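Local coordinates for beta-glucosidase (Saccharopolyspora erythraea D, PDB 5M6G), which probably hydrolyses terminal, non-reducing beta-D-glucosyl residues with release of beta-D-glucose, as a member of glycosyl hydrolase family 3, at residues L594-N597 with D598-Q602; T248-S251 with E252-R256; A471-S474 with G475-V478. All blocks are in the same frame, centred on the assembly; numbering follows the deposited sequence.

Interaction 1: L594-N597 with D598-Q602; sequences LPIN and DGDGQ. With MG (magnesium ion), chain D.
The carboxylate of D600 lies against the backbone of N597, and its bond directions show how it is fixed. N597 N donates to D600 OD2 at 2.9 Å with an N-H...acceptor angle of 163°, arriving from above the carboxylate plane. Q602 NE2 reaches the same OD2 from the opposite face at 3.0 Å, with the oxygen almost in the glutamine amide plane, so the acceptor is clamped from both faces. This NE2 also hydrogen-bonds to Q593 O. The other oxygen, D600 OD1, takes Q602 N at 2.8 Å, which makes an Asx turn. With D600 CG set between its backbone N and carbonyl carbon (chi1 71°), the carboxylate folds back over the preceding chain. There a type II beta turn from N597 to D600 is closed by D600 N and N597 O, 3.0 Å apart; at the third position G599 has a positive phi, at which a CB would jam against the carbonyl before it. I596 crosses the glutamine stem, its CD1 3.9 Å from Q602 CB. A bridging water accepts from N597 ND2 and donates to P595 O and D600 OD2; ND2 also donates to R186 O.

On the metal side, I596 O binds magnesium at 2.3 Å. N597 OD1, E199 and two waters are further ligands. D598 extends the link to the N-terminal domain through its salt bridge with K200. The asparagine amide thus divides its work, oxygen to the metal and nitrogen to water and R186 O, while the bonds spread over both D600 oxygens would probably stabilise that side chain's negative charge.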
loop_
_atom_site.group_PDB
_atom_site.type_symbol
_atom_site.label_atom_id
_atom_site.label_comp_id
_atom_site.label_asym_id
_atom_site.label_seq_id
_atom_site.Cartn_x
_atom_site.Cartn_y
_atom_site.Cartn_z
ATOM N N LEU A 594 14.896 7.702 17.770
ATOM C CA LEU A 594 14.703 6.936 16.546
ATOM C C LEU A 594 16.035 6.349 16.083
ATOM O O LEU A 594 17.064 7.019 16.149
ATOM C CB LEU A 594 14.094 7.801 15.442
ATOM C CG LEU A 594 12.778 8.476 15.801
ATOM C CD1 LEU A 594 12.184 9.100 14.550
ATOM C CD2 LEU A 594 11.830 7.451 16.416
ATOM N N PRO A 595 16.022 5.084 15.629
ATOM C CA PRO A 595 14.851 4.193 15.607
ATOM C C PRO A 595 14.492 3.655 16.993
ATOM O O PRO A 595 15.399 3.280 17.744
ATOM C CB PRO A 595 15.306 3.052 14.692
ATOM C CG PRO A 595 16.810 2.996 14.925
ATOM C CD PRO A 595 17.215 4.439 15.040
ATOM N N ILE A 596 13.203 3.620 17.341
ATOM C CA ILE A 596 12.764 3.074 18.621
ATOM C C ILE A 596 11.810 1.922 18.355
ATOM O O ILE A 596 10.885 2.038 17.537
ATOM C CB ILE A 596 12.124 4.147 19.524
ATOM C CG1 ILE A 596 11.796 3.544 20.896
ATOM C CG2 ILE A 596 10.900 4.793 18.854
ATOM C CD1 ILE A 596 11.500 4.582 21.978
ATOM N N ASN A 597 12.046 0.799 19.023
ATOM C CA ASN A 597 11.262 -0.394 18.765
ATOM C C ASN A 597 11.121 -1.194 20.043
ATOM O O ASN A 597 11.999 -1.176 20.910
ATOM C CB ASN A 597 11.896 -1.260 17.675
ATOM C CG ASN A 597 11.924 -0.563 16.343
ATOM O OD1 ASN A 597 10.915 -0.508 15.652
ATOM N ND2 ASN A 597 13.083 -0.021 15.973
ATOM N N ASP A 598 9.999 -1.898 20.134
ATOM C CA ASP A 598 9.690 -2.730 21.284
ATOM C C ASP A 598 10.867 -3.638 21.619
ATOM O O ASP A 598 11.432 -4.295 20.738
ATOM C CB ASP A 598 8.440 -3.561 20.982
ATOM C CG ASP A 598 7.796 -4.119 22.227
ATOM O OD1 ASP A 598 7.687 -3.374 23.213
ATOM O OD2 ASP A 598 7.401 -5.304 22.213
ATOM N N GLY A 599 11.262 -3.630 22.893
ATOM C CA GLY A 599 12.330 -4.473 23.372
ATOM C C GLY A 599 13.724 -3.909 23.224
ATOM O O GLY A 599 14.685 -4.581 23.624
ATOM N N ASP A 600 13.880 -2.702 22.685
ATOM C CA ASP A 600 15.219 -2.153 22.518
ATOM C C ASP A 600 15.746 -1.462 23.774
ATOM O O ASP A 600 16.821 -0.862 23.715
ATOM C CB ASP A 600 15.269 -1.189 21.325
ATOM C CG ASP A 600 14.533 0.126 21.571
ATOM O OD1 ASP A 600 13.984 0.351 22.685
ATOM O OD2 ASP A 600 14.507 0.945 20.611
ATOM N N GLY A 601 15.024 -1.524 24.893
ATOM C CA GLY A 601 15.497 -0.934 26.134
ATOM C C GLY A 601 15.243 0.553 26.295
ATOM O O GLY A 601 15.383 1.068 27.412
ATOM N N GLN A 602 14.878 1.264 25.229
ATOM C CA GLN A 602 14.574 2.682 25.355
ATOM C C GLN A 602 13.220 2.880 26.034
ATOM O O GLN A 602 12.322 2.035 25.952
ATOM C CB GLN A 602 14.586 3.356 23.981
ATOM C CG GLN A 602 15.921 3.270 23.288
ATOM C CD GLN A 602 16.028 4.206 22.117
ATOM O OE1 GLN A 602 16.556 5.308 22.242
ATOM N NE2 GLN A 602 15.552 3.766 20.954
HETATM MG MG MG D . 9.410 1.409 15.868
HETATM O O HOH W 1 15.288 0.142 17.887
HETATM O O HOH W 2 9.040 1.792 13.728
HETATM O O HOH W 3 8.427 3.422 16.325
#

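Interaction 2: T248-S251 with E252-R256; sequences TEIS and EQELR
S251 OG sits between its own backbone N and carbonyl carbon (chi1 69°), which turns the hydroxyl to the first turn of the helix, where E254 N donates to S251 OG at 2.9 Å. E254 sends CG anti to its carbonyl carbon (chi1 -67°), and the extended chain beyond runs back to the serine. There E254 OE1 accepts twice, both donors meeting it on the anti side near the carboxylate plane: S251 N at 3.0 Å in a nearly straight bond (172°), and S251 OG at 3.2 Å.

These reciprocal bonds define a capping box, with S251 as N-cap of helix 252-259. The backbone takes up the helical pattern at once, L255 N donating to S251 O at 2.9 Å. An alanine at S251 would remove the hydroxyl, which is likely to leave E254 N without its capping acceptor and E254 OE1 with the backbone donor alone of its two serine donors.

Next to the box, I250 lies over the start of the helix. Its CB is 3.7 Å from E254 OE1, and its CD1 packs against L255 CB at 3.9 Å. I250 O turns elsewhere, accepting from W281 NE1 and N282 ND2, and L255 in turn rests on W281 and L292. Within the first turn, E252 and R256, four residues apart, form a salt bridge, E252 OE2 to R256 NE 2.9 Å, with the oxygen in the guanidinium plane. Y291 also bonds to E252 OE2, while R256 NH2 has a second acidic partner in E300, tying the helix to 290-300.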
loop_
_atom_site.group_PDB
_atom_site.type_symbol
_atom_site.label_atom_id
_atom_site.label_comp_id
_atom_site.label_asym_id
_atom_site.label_seq_id
_atom_site.Cartn_x
_atom_site.Cartn_y
_atom_site.Cartn_z
ATOM N N THR A 248 20.066 -1.401 4.400
ATOM C CA THR A 248 19.696 -2.100 5.625
ATOM C C THR A 248 20.923 -2.844 6.138
ATOM O O THR A 248 21.341 -3.853 5.560
ATOM C CB THR A 248 18.528 -3.043 5.366
ATOM O OG1 THR A 248 17.370 -2.259 5.062
ATOM C CG2 THR A 248 18.249 -3.894 6.587
ATOM N N GLU A 249 21.515 -2.329 7.211
ATOM C CA GLU A 249 22.821 -2.784 7.674
ATOM C C GLU A 249 22.614 -3.589 8.951
ATOM O O GLU A 249 22.754 -3.075 10.054
ATOM C CB GLU A 249 23.736 -1.595 7.893
ATOM C CG GLU A 249 23.704 -0.591 6.747
ATOM C CD GLU A 249 24.569 0.628 7.032
ATOM O OE1 GLU A 249 25.804 0.460 7.148
ATOM O OE2 GLU A 249 24.015 1.744 7.163
ATOM N N ILE A 250 22.252 -4.865 8.785
ATOM C CA ILE A 250 21.911 -5.753 9.887
ATOM C C ILE A 250 22.421 -7.154 9.562
ATOM O O ILE A 250 22.708 -7.490 8.412
ATOM C CB ILE A 250 20.387 -5.795 10.167
ATOM C CG1 ILE A 250 19.644 -6.436 8.993
ATOM C CG2 ILE A 250 19.820 -4.389 10.433
ATOM C CD1 ILE A 250 18.127 -6.488 9.217
ATOM N N SER A 251 22.534 -7.980 10.597
ATOM C CA SER A 251 22.989 -9.345 10.397
ATOM C C SER A 251 21.953 -10.139 9.602
ATOM O O SER A 251 20.775 -9.768 9.515
ATOM C CB SER A 251 23.225 -10.029 11.736
ATOM O OG SER A 251 21.987 -10.233 12.390
ATOM N N GLU A 252 22.397 -11.258 9.023
ATOM C CA GLU A 252 21.434 -12.150 8.384
ATOM C C GLU A 252 20.421 -12.671 9.394
ATOM O O GLU A 252 19.235 -12.828 9.073
ATOM C CB GLU A 252 22.139 -13.310 7.688
ATOM C CG GLU A 252 21.138 -14.186 6.942
ATOM C CD GLU A 252 21.791 -15.149 5.993
ATOM O OE1 GLU A 252 23.024 -15.061 5.812
ATOM O OE2 GLU A 252 21.060 -15.985 5.423
ATOM N N GLN A 253 20.859 -12.918 10.631
ATOM C CA GLN A 253 19.919 -13.316 11.675
ATOM C C GLN A 253 18.843 -12.253 11.888
ATOM O O GLN A 253 17.651 -12.573 11.968
ATOM C CB GLN A 253 20.655 -13.586 12.987
ATOM C CG GLN A 253 19.730 -14.083 14.082
ATOM C CD GLN A 253 20.441 -14.318 15.398
ATOM O OE1 GLN A 253 21.649 -14.087 15.519
ATOM N NE2 GLN A 253 19.693 -14.779 16.398
ATOM N N GLU A 254 19.241 -10.981 11.993
ATOM C CA GLU A 254 18.251 -9.923 12.210
ATOM C C GLU A 254 17.325 -9.792 11.008
ATOM O O GLU A 254 16.113 -9.575 11.163
ATOM C CB GLU A 254 18.943 -8.585 12.496
ATOM C CG GLU A 254 19.699 -8.538 13.822
ATOM C CD GLU A 254 20.566 -7.287 13.986
ATOM O OE1 GLU A 254 21.635 -7.166 13.326
ATOM O OE2 GLU A 254 20.174 -6.421 14.792
ATOM N N LEU A 255 17.880 -9.905 9.803
ATOM C CA LEU A 255 17.050 -9.849 8.604
ATOM C C LEU A 255 16.040 -10.986 8.603
ATOM O O LEU A 255 14.857 -10.776 8.323
ATOM C CB LEU A 255 17.932 -9.898 7.353
ATOM C CG LEU A 255 17.240 -9.727 5.992
ATOM C CD1 LEU A 255 16.818 -8.281 5.807
ATOM C CD2 LEU A 255 18.148 -10.182 4.834
ATOM N N ARG A 256 16.487 -12.192 8.957
ATOM C CA ARG A 256 15.611 -13.357 8.960
ATOM C C ARG A 256 14.603 -13.317 10.097
ATOM O O ARG A 256 13.480 -13.813 9.939
ATOM C CB ARG A 256 16.439 -14.640 9.049
ATOM C CG ARG A 256 17.245 -14.929 7.804
ATOM C CD ARG A 256 18.139 -16.127 8.001
ATOM N NE ARG A 256 18.614 -16.659 6.727
ATOM C CZ ARG A 256 17.961 -17.563 6.004
ATOM N NH1 ARG A 256 16.791 -18.034 6.418
ATOM N NH2 ARG A 256 18.471 -17.990 4.851
#

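Interaction 3: A471-S474 with G475-V478; sequences AAAS and GSEV
A473 and S476 meet across a tight reversal through one backbone bond and a small side-chain contact. S476 N donates to A473 O at 2.9 Å, with an N-H...acceptor angle of 158°. The approach to the oxygen is far from planar: the donor stands 55° out of the carbonyl plane. Beside this bond the methyl of A473 faces the serine, with A473 CB 3.8 Å from S476 CB and 3.9 Å from S476 OG. The same serine CB lies 3.5 Å from A473 O, so S476 CB touches both the methyl and the carbonyl oxygen of A473.

The hydrogen bond closes a type I beta turn from A473 to S476, with S474 and G475 at its corners. It follows directly on the end of helix 465-472: A473 is the first residue to leave helical backbone angles (psi 60°), and it centres an inverse gamma turn whose bond, from S474 N to A472 O, is weak at 3.1 Å. Two overlapping turns therefore carry the chain from the helix toward strand 478-480, an outermost strand of the mixed sheet in the C-terminal domain.

Farther out, S476 OG lies anti to its carbonyl carbon and is engaged beyond the turn, by a hydrogen bond with R492 NH2 and a weak one with G429 O. A473 packs on L431 and F574. As the strand starts, E477 makes a backbone hydrogen bond with L431, and V478 rests on V433 of the neighbouring strand as well as on L466 and R470 of the helix just left.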
loop_
_atom_site.group_PDB
_atom_site.type_symbol
_atom_site.label_atom_id
_atom_site.label_comp_id
_atom_site.label_asym_id
_atom_site.label_seq_id
_atom_site.Cartn_x
_atom_site.Cartn_y
_atom_site.Cartn_z
ATOM N N ALA A 471 -22.367 15.314 12.150
ATOM C CA ALA A 471 -23.462 14.348 12.097
ATOM C C ALA A 471 -23.605 13.595 13.415
ATOM O O ALA A 471 -24.725 13.268 13.827
ATOM C CB ALA A 471 -23.249 13.371 10.939
ATOM N N ALA A 472 -22.487 13.293 14.083
ATOM C CA ALA A 472 -22.560 12.636 15.386
ATOM C C ALA A 472 -23.247 13.538 16.401
ATOM O O ALA A 472 -24.170 13.115 17.105
ATOM C CB ALA A 472 -21.158 12.249 15.866
ATOM N N ALA A 473 -22.804 14.790 16.484
ATOM C CA ALA A 473 -23.388 15.780 17.386
ATOM C C ALA A 473 -24.508 16.529 16.660
ATOM O O ALA A 473 -24.479 17.750 16.481
ATOM C CB ALA A 473 -22.312 16.731 17.890
ATOM N N SER A 474 -25.502 15.751 16.224
ATOM C CA SER A 474 -26.496 16.259 15.280
ATOM C C SER A 474 -27.420 17.293 15.903
ATOM O O SER A 474 -28.052 18.060 15.170
ATOM C CB SER A 474 -27.305 15.101 14.699
ATOM O OG SER A 474 -27.794 14.238 15.712
ATOM N N GLY A 475 -27.514 17.329 17.229
ATOM C CA GLY A 475 -28.239 18.361 17.929
ATOM C C GLY A 475 -27.396 19.527 18.381
ATOM O O GLY A 475 -27.912 20.431 19.047
ATOM N N SER A 476 -26.112 19.555 18.033
ATOM C CA SER A 476 -25.191 20.566 18.527
ATOM C C SER A 476 -24.796 21.517 17.411
ATOM O O SER A 476 -24.623 21.104 16.258
ATOM C CB SER A 476 -23.915 19.933 19.114
ATOM O OG SER A 476 -24.184 19.175 20.283
ATOM N N GLU A 477 -24.643 22.787 17.770
ATOM C CA GLU A 477 -23.914 23.726 16.930
ATOM C C GLU A 477 -22.444 23.330 16.905
ATOM O O GLU A 477 -21.853 23.025 17.950
ATOM C CB GLU A 477 -24.070 25.142 17.472
ATOM C CG GLU A 477 -23.214 26.186 16.797
ATOM C CD GLU A 477 -23.447 27.573 17.376
ATOM O OE1 GLU A 477 -24.238 27.688 18.334
ATOM O OE2 GLU A 477 -22.851 28.546 16.870
ATOM N N VAL A 478 -21.849 23.319 15.715
ATOM C CA VAL A 478 -20.449 22.928 15.551
ATOM C C VAL A 478 -19.776 24.026 14.748
ATOM O O VAL A 478 -20.080 24.205 13.558
ATOM C CB VAL A 478 -20.292 21.565 14.854
ATOM C CG1 VAL A 478 -18.804 21.214 14.700
ATOM C CG2 VAL A 478 -21.028 20.483 15.626
#

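Overall arrangement
Interactions 1 and 2 lie on the same side of the chain's centre, their own centres 16 Å apart and their nearest atoms about 9 Å apart, although they belong to different domains. The magnesium of interaction 1 joins these domains, since E199 comes from the N-terminal one; the side chain of I250 in interaction 2 is about 13 Å from that same ion. Interaction 3 shares the C-terminal domain with interaction 1, yet their centres are 42 Å apart. Between interactions 2 and 3 the centres are 52 Å apart, on opposite sides of the chain's centre. None of the three contains a residue of the sorbitol pocket, which includes D129, D310 and E505.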